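Local coordinates for protein serine--tRNA ligase (Pyrococcus horikoshii, PDB 2DQ0) that probably attaches serine to tRNA(Ser), and also to tRNA(Sec), through a seryl-adenylate intermediate, working as a class II synthetase homodimer, at residues Lys322-Ala327 / Tyr356-Trp361; Leu204-Glu209 / Glu328-Glu333. All blocks are in the same frame, centred on the assembly; numbering follows the deposited sequence.

How the contacts relate
From the N terminus, the chain first supplies helix 190-209, whose last turns give 204-209 to contact 2. It then runs through strands 273-282 and 301-311 of the catalytic sheet before entering helix 316-333, where 322-327 serves contact 1 and the adjoining 328-333 closes the long loop of contact 2, with 118 residues between its segments. Contact 1 closes a shorter loop of 28 residues when strand 354-362 returns to the helix. The two loops therefore cross. Helix 316-333 is shared, packing against the sheet on one side and helix 190-209 on another; the contacts also touch directly, where Ile-358 CD1 packs on Glu-328 N.

Contact 1: Lys322-Ala327 / Tyr356-Trp361; sequences KIIRNA and YDIEAW
Ile-324 reaches across from the helix with its longer branch and sets CD1 into the angle between Tyr-356 and Ile-358, 3.7 Å from Tyr-356 CB and equally 3.7 Å from Ile-358 CG1. On the other branch, CG2 of Ile-324 lies obliquely beside the tyrosine ring, 4.0 Å from Tyr-356 CD1. The two side chains cross at about a right angle, whereas those of Ile-324 and Ile-358 run past each other in opposite senses. With CG1 of Ile-324 turned anti to the backbone N (chi1 -176°), the ethyl arm is carried onto the strand. One turn further along the helix, the methyl of Ala-327 meets the end of Ile-358, CB to CD1 at 3.5 Å. Shortening Ile-324 to an alanine is likely to open a gap between Tyr-356 CB and Ile-358 CG1, where CD1 sat, and to cost the tyrosine ring its packing against the CG2 methyl.

This is a helix laid on the mostly antiparallel sheet of the class II catalytic domain: segment axes pass 9.5 Å apart and run nearly parallel, at 13°. Tyr-356 and Ile-358 alternate with Asp-357, which points away from the helix and bonds Ser-373.

Further out, the Tyr-356 ring stacks with His-320 and its hydroxyl is hydrogen-bonded to Lys-354. Strand 367-376 flanks Ile-358, whose side chain touches Val-372, a predicted ATP-site residue; the bound seryl-adenylate analogue lies about 8 Å from that isoleucine side chain.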
loop_
_atom_site.group_PDB
_atom_site.type_symbol
_atom_site.label_atom_id
_atom_site.label_comp_id
_atom_site.label_asym_id
_atom_site.label_seq_id
_atom_site.Cartn_x
_atom_site.Cartn_y
_atom_site.Cartn_z
ATOM N N LYS A 322 -3.344 18.818 23.176
ATOM C CA LYS A 322 -3.999 19.473 22.044
ATOM C C LYS A 322 -4.411 18.502 20.934
ATOM O O LYS A 322 -5.507 18.636 20.363
ATOM C CB LYS A 322 -3.109 20.541 21.421
ATOM C CG LYS A 322 -2.768 21.728 22.291
ATOM C CD LYS A 322 -1.888 22.677 21.478
ATOM C CE LYS A 322 -1.232 23.739 22.332
ATOM N NZ LYS A 322 -0.144 24.449 21.593
ATOM N N ILE A 323 -3.552 17.530 20.619
ATOM C CA ILE A 323 -3.906 16.614 19.554
ATOM C C ILE A 323 -5.134 15.779 19.870
ATOM O O ILE A 323 -5.985 15.580 18.983
ATOM C CB ILE A 323 -2.723 15.718 19.122
ATOM C CG1 ILE A 323 -2.335 14.749 20.225
ATOM C CG2 ILE A 323 -1.547 16.590 18.713
ATOM C CD1 ILE A 323 -1.019 14.047 19.924
ATOM N N ILE A 324 -5.263 15.306 21.108
ATOM C CA ILE A 324 -6.456 14.526 21.466
ATOM C C ILE A 324 -7.716 15.397 21.304
ATOM O O ILE A 324 -8.769 14.908 20.891
ATOM C CB ILE A 324 -6.383 13.954 22.924
ATOM C CG1 ILE A 324 -7.598 13.066 23.213
ATOM C CG2 ILE A 324 -6.345 15.080 23.937
ATOM C CD1 ILE A 324 -7.688 11.796 22.386
ATOM N N ARG A 325 -7.595 16.691 21.601
ATOM C CA ARG A 325 -8.725 17.601 21.470
ATOM C C ARG A 325 -8.994 17.825 19.995
ATOM O O ARG A 325 -10.138 18.053 19.578
ATOM C CB ARG A 325 -8.433 18.946 22.138
ATOM C CG ARG A 325 -8.135 18.882 23.630
ATOM C CD ARG A 325 -9.393 18.875 24.477
ATOM N NE ARG A 325 -9.102 18.759 25.909
ATOM C CZ ARG A 325 -10.040 18.754 26.857
ATOM N NH1 ARG A 325 -11.329 18.859 26.525
ATOM N NH2 ARG A 325 -9.697 18.637 28.137
ATOM N N ASN A 326 -7.934 17.781 19.201
ATOM C CA ASN A 326 -8.086 17.970 17.763
ATOM C C ASN A 326 -8.914 16.824 17.220
ATOM O O ASN A 326 -9.778 17.049 16.381
ATOM C CB ASN A 326 -6.724 18.022 17.062
ATOM C CG ASN A 326 -6.015 19.350 17.255
ATOM O OD1 ASN A 326 -4.856 19.498 16.892
ATOM N ND2 ASN A 326 -6.710 20.319 17.830
ATOM N N ALA A 327 -8.662 15.600 17.701
ATOM C CA ALA A 327 -9.444 14.440 17.249
ATOM C C ALA A 327 -10.859 14.524 17.807
ATOM O O ALA A 327 -11.815 14.224 17.102
ATOM C CB ALA A 327 -8.805 13.152 17.683
ATOM N N TYR A 356 -4.177 8.597 25.289
ATOM C CA TYR A 356 -5.613 8.841 25.378
ATOM C C TYR A 356 -6.260 8.195 24.161
ATOM O O TYR A 356 -5.732 8.285 23.058
ATOM C CB TYR A 356 -5.941 10.328 25.351
ATOM C CG TYR A 356 -5.544 11.108 26.569
ATOM C CD1 TYR A 356 -4.893 12.330 26.441
ATOM C CD2 TYR A 356 -5.872 10.667 27.850
ATOM C CE1 TYR A 356 -4.582 13.102 27.554
ATOM C CE2 TYR A 356 -5.562 11.435 28.981
ATOM C CZ TYR A 356 -4.918 12.655 28.817
ATOM O OH TYR A 356 -4.625 13.446 29.901
ATOM N N ASP A 357 -7.402 7.547 24.361
ATOM C CA ASP A 357 -8.136 6.929 23.265
ATOM C C ASP A 357 -9.532 7.529 23.173
ATOM O O ASP A 357 -10.135 7.918 24.175
ATOM C CB ASP A 357 -8.307 5.420 23.488
ATOM C CG ASP A 357 -7.083 4.605 23.099
ATOM O OD1 ASP A 357 -5.985 5.179 22.934
ATOM O OD2 ASP A 357 -7.224 3.368 22.977
ATOM N N ILE A 358 -10.049 7.625 21.964
ATOM C CA ILE A 358 -11.408 8.080 21.813
ATOM C C ILE A 358 -12.191 6.823 21.446
ATOM O O ILE A 358 -11.956 6.235 20.385
ATOM C CB ILE A 358 -11.568 9.082 20.683
ATOM C CG1 ILE A 358 -10.755 10.343 20.992
ATOM C CG2 ILE A 358 -13.056 9.392 20.501
ATOM C CD1 ILE A 358 -10.869 11.437 19.948
ATOM N N GLU A 359 -13.093 6.396 22.328
ATOM C CA GLU A 359 -13.914 5.214 22.069
ATOM C C GLU A 359 -15.300 5.706 21.783
ATOM O O GLU A 359 -15.941 6.288 22.653
ATOM C CB GLU A 359 -13.937 4.274 23.271
ATOM C CG GLU A 359 -12.590 3.607 23.569
ATOM C CD GLU A 359 -12.558 2.925 24.935
ATOM O OE1 GLU A 359 -11.568 2.234 25.259
ATOM O OE2 GLU A 359 -13.529 3.086 25.700
ATOM N N ALA A 360 -15.751 5.504 20.548
ATOM C CA ALA A 360 -17.088 5.939 20.129
ATOM C C ALA A 360 -18.120 4.956 20.548
ATOM O O ALA A 360 -17.868 3.759 20.598
ATOM C CB ALA A 360 -17.173 6.097 18.627
ATOM N N TRP A 361 -19.293 5.483 20.852
ATOM C CA TRP A 361 -20.417 4.665 21.227
ATOM C C TRP A 361 -20.887 4.028 19.912
ATOM O O TRP A 361 -21.054 4.714 18.906
ATOM C CB TRP A 361 -21.535 5.535 21.827
ATOM C CG TRP A 361 -22.742 4.705 22.092
ATOM C CD1 TRP A 361 -23.952 4.782 21.461
ATOM C CD2 TRP A 361 -22.810 3.571 22.962
ATOM N NE1 TRP A 361 -24.774 3.759 21.880
ATOM C CE2 TRP A 361 -24.098 2.998 22.802
ATOM C CE3 TRP A 361 -21.910 2.982 23.858
ATOM C CZ2 TRP A 361 -24.509 1.854 23.514
ATOM C CZ3 TRP A 361 -22.312 1.851 24.566
ATOM C CH2 TRP A 361 -23.605 1.299 24.387
#

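Contact 2: Leu204-Glu209 / Glu328-Glu333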
loop_
_atom_site.group_PDB
_atom_site.type_symbol
_atom_site.label_atom_id
_atom_site.label_comp_id
_atom_site.label_asym_id
_atom_site.label_seq_id
_atom_site.Cartn_x
_atom_site.Cartn_y
_atom_site.Cartn_z
ATOM N N LEU A 204 -8.161 16.232 6.950
ATOM C CA LEU A 204 -7.063 16.953 6.340
ATOM C C LEU A 204 -7.240 18.464 6.423
ATOM O O LEU A 204 -6.330 19.172 6.838
ATOM C CB LEU A 204 -6.948 16.528 4.886
ATOM C CG LEU A 204 -5.546 16.318 4.347
ATOM C CD1 LEU A 204 -4.622 15.724 5.411
ATOM C CD2 LEU A 204 -5.658 15.387 3.162
ATOM N N ASP A 205 -8.417 18.945 6.031
ATOM C CA ASP A 205 -8.715 20.372 6.034
ATOM C C ASP A 205 -8.599 21.013 7.408
ATOM O O ASP A 205 -7.937 22.041 7.594
ATOM C CB ASP A 205 -10.124 20.615 5.477
ATOM C CG ASP A 205 -10.168 20.591 3.953
ATOM O OD1 ASP A 205 -9.103 20.497 3.290
ATOM O OD2 ASP A 205 -11.281 20.669 3.405
ATOM N N ARG A 206 -9.246 20.399 8.379
ATOM C CA ARG A 206 -9.222 20.933 9.712
ATOM C C ARG A 206 -7.827 21.013 10.331
ATOM O O ARG A 206 -7.496 22.021 10.945
ATOM C CB ARG A 206 -10.150 20.123 10.606
ATOM C CG ARG A 206 -11.238 20.958 11.217
ATOM C CD ARG A 206 -12.123 21.518 10.147
ATOM N NE ARG A 206 -13.487 21.682 10.629
ATOM C CZ ARG A 206 -14.526 21.911 9.829
ATOM N NH1 ARG A 206 -14.358 22.014 8.506
ATOM N NH2 ARG A 206 -15.745 22.003 10.346
ATOM N N LEU A 207 -7.013 19.969 10.197
ATOM C CA LEU A 207 -5.671 20.015 10.764
ATOM C C LEU A 207 -4.866 21.082 10.043
ATOM O O LEU A 207 -4.049 21.777 10.663
ATOM C CB LEU A 207 -4.963 18.668 10.660
ATOM C CG LEU A 207 -5.175 17.731 11.852
ATOM C CD1 LEU A 207 -4.507 18.328 13.077
ATOM C CD2 LEU A 207 -6.651 17.507 12.114
ATOM N N ILE A 208 -5.100 21.225 8.740
ATOM C CA ILE A 208 -4.406 22.256 7.971
ATOM C C ILE A 208 -4.772 23.645 8.507
ATOM O O ILE A 208 -3.909 24.500 8.661
ATOM C CB ILE A 208 -4.752 22.195 6.479
ATOM C CG1 ILE A 208 -4.039 21.015 5.827
ATOM C CG2 ILE A 208 -4.305 23.460 5.789
ATOM C CD1 ILE A 208 -4.306 20.920 4.343
ATOM N N GLU A 209 -6.046 23.879 8.793
ATOM C CA GLU A 209 -6.420 25.175 9.342
ATOM C C GLU A 209 -5.683 25.408 10.678
ATOM O O GLU A 209 -5.356 26.540 11.012
ATOM C CB GLU A 209 -7.931 25.262 9.588
ATOM C CG GLU A 209 -8.811 24.911 8.409
ATOM C CD GLU A 209 -10.280 24.750 8.802
ATOM O OE1 GLU A 209 -11.091 24.343 7.936
ATOM O OE2 GLU A 209 -10.623 25.028 9.979
ATOM N N GLU A 328 -10.998 14.941 19.065
ATOM C CA GLU A 328 -12.328 15.080 19.676
ATOM C C GLU A 328 -13.225 16.013 18.873
ATOM O O GLU A 328 -14.417 15.749 18.728
ATOM C CB GLU A 328 -12.236 15.621 21.112
ATOM C CG GLU A 328 -11.673 14.649 22.107
ATOM C CD GLU A 328 -11.691 15.169 23.520
ATOM O OE1 GLU A 328 -12.797 15.418 24.049
ATOM O OE2 GLU A 328 -10.596 15.319 24.106
ATOM N N GLU A 329 -12.652 17.103 18.355
ATOM C CA GLU A 329 -13.430 18.066 17.585
ATOM C C GLU A 329 -14.013 17.451 16.344
ATOM O O GLU A 329 -15.171 17.714 16.000
ATOM C CB GLU A 329 -12.584 19.267 17.185
ATOM C CG GLU A 329 -12.445 20.331 18.257
ATOM C CD GLU A 329 -11.538 21.469 17.812
ATOM O OE1 GLU A 329 -11.720 21.945 16.671
ATOM O OE2 GLU A 329 -10.651 21.891 18.592
ATOM N N LEU A 330 -13.215 16.632 15.663
ATOM C CA LEU A 330 -13.685 16.002 14.441
ATOM C C LEU A 330 -14.899 15.138 14.692
ATOM O O LEU A 330 -15.904 15.243 13.980
ATOM C CB LEU A 330 -12.583 15.163 13.799
ATOM C CG LEU A 330 -11.401 15.991 13.317
ATOM C CD1 LEU A 330 -10.309 15.059 12.830
ATOM C CD2 LEU A 330 -11.862 16.951 12.224
ATOM N N PHE A 331 -14.822 14.286 15.709
ATOM C CA PHE A 331 -15.950 13.420 15.993
ATOM C C PHE A 331 -17.165 14.166 16.504
ATOM O O PHE A 331 -18.296 13.720 16.305
ATOM C CB PHE A 331 -15.516 12.287 16.913
ATOM C CG PHE A 331 -14.693 11.250 16.198
ATOM C CD1 PHE A 331 -15.312 10.118 15.632
ATOM C CD2 PHE A 331 -13.309 11.453 15.998
ATOM C CE1 PHE A 331 -14.572 9.202 14.872
ATOM C CE2 PHE A 331 -12.555 10.554 15.244
ATOM C CZ PHE A 331 -13.185 9.412 14.671
ATOM N N GLN A 332 -16.953 15.313 17.140
ATOM C CA GLN A 332 -18.099 16.105 17.570
ATOM C C GLN A 332 -18.788 16.667 16.313
ATOM O O GLN A 332 -20.019 16.605 16.201
ATOM C CB GLN A 332 -17.674 17.225 18.509
ATOM C CG GLN A 332 -17.172 16.707 19.834
ATOM C CD GLN A 332 -16.638 17.801 20.725
ATOM O OE1 GLN A 332 -16.070 17.533 21.782
ATOM N NE2 GLN A 332 -16.819 19.039 20.308
ATOM N N GLU A 333 -18.016 17.178 15.350
ATOM C CA GLU A 333 -18.639 17.693 14.124
ATOM C C GLU A 333 -19.348 16.552 13.370
ATOM O O GLU A 333 -20.391 16.747 12.734
ATOM C CB GLU A 333 -17.596 18.372 13.226
ATOM C CG GLU A 333 -16.904 19.571 13.904
ATOM C CD GLU A 333 -16.388 20.628 12.923
ATOM O OE1 GLU A 333 -15.157 20.699 12.689
ATOM O OE2 GLU A 333 -17.225 21.389 12.391
#
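The guanidinium of Arg-206 takes the Glu-333 carboxylate at its edge, side-on, through NE and NH2, with the two planes turned 43° apart. NE donates to OE1 of Glu-333 at 2.8 Å, and NH2 of Arg-206 to OE2 of Glu-333 at 2.6 Å. Both oxygens are met on their syn side; OE2 lies in the guanidinium plane, OE1 is tilted from it, and both bonds are bent, the N-H...O angle at NE being 131°. Two bonds to two oxygens restrict rotation of either group, and NH2 also lies near OE1. Bends at chi2 and chi3 bring the arginine's end round to the glutamate, which runs extended beyond CG from the opposite direction.

Beneath this salt bridge, Leu-330 CD2 packs 4.0 Å from Arg-206 CB. Leu-207 adds a looser touch, CD2 to Leu-330 CD1 at 4.5 Å. Phe-202 lies against both Leu-330 and Glu-333, and Val-433 against both charged side chains. On another side of helix 190-209, Leu-204 and Ile-208 pack on Leu-197 and Ile-194 of the second subunit. The arrangement is a crossed helix pair, at 134° with segment axes 11.2 Å apart, joining a dimer-interface helix to a helix of the class II catalytic domain.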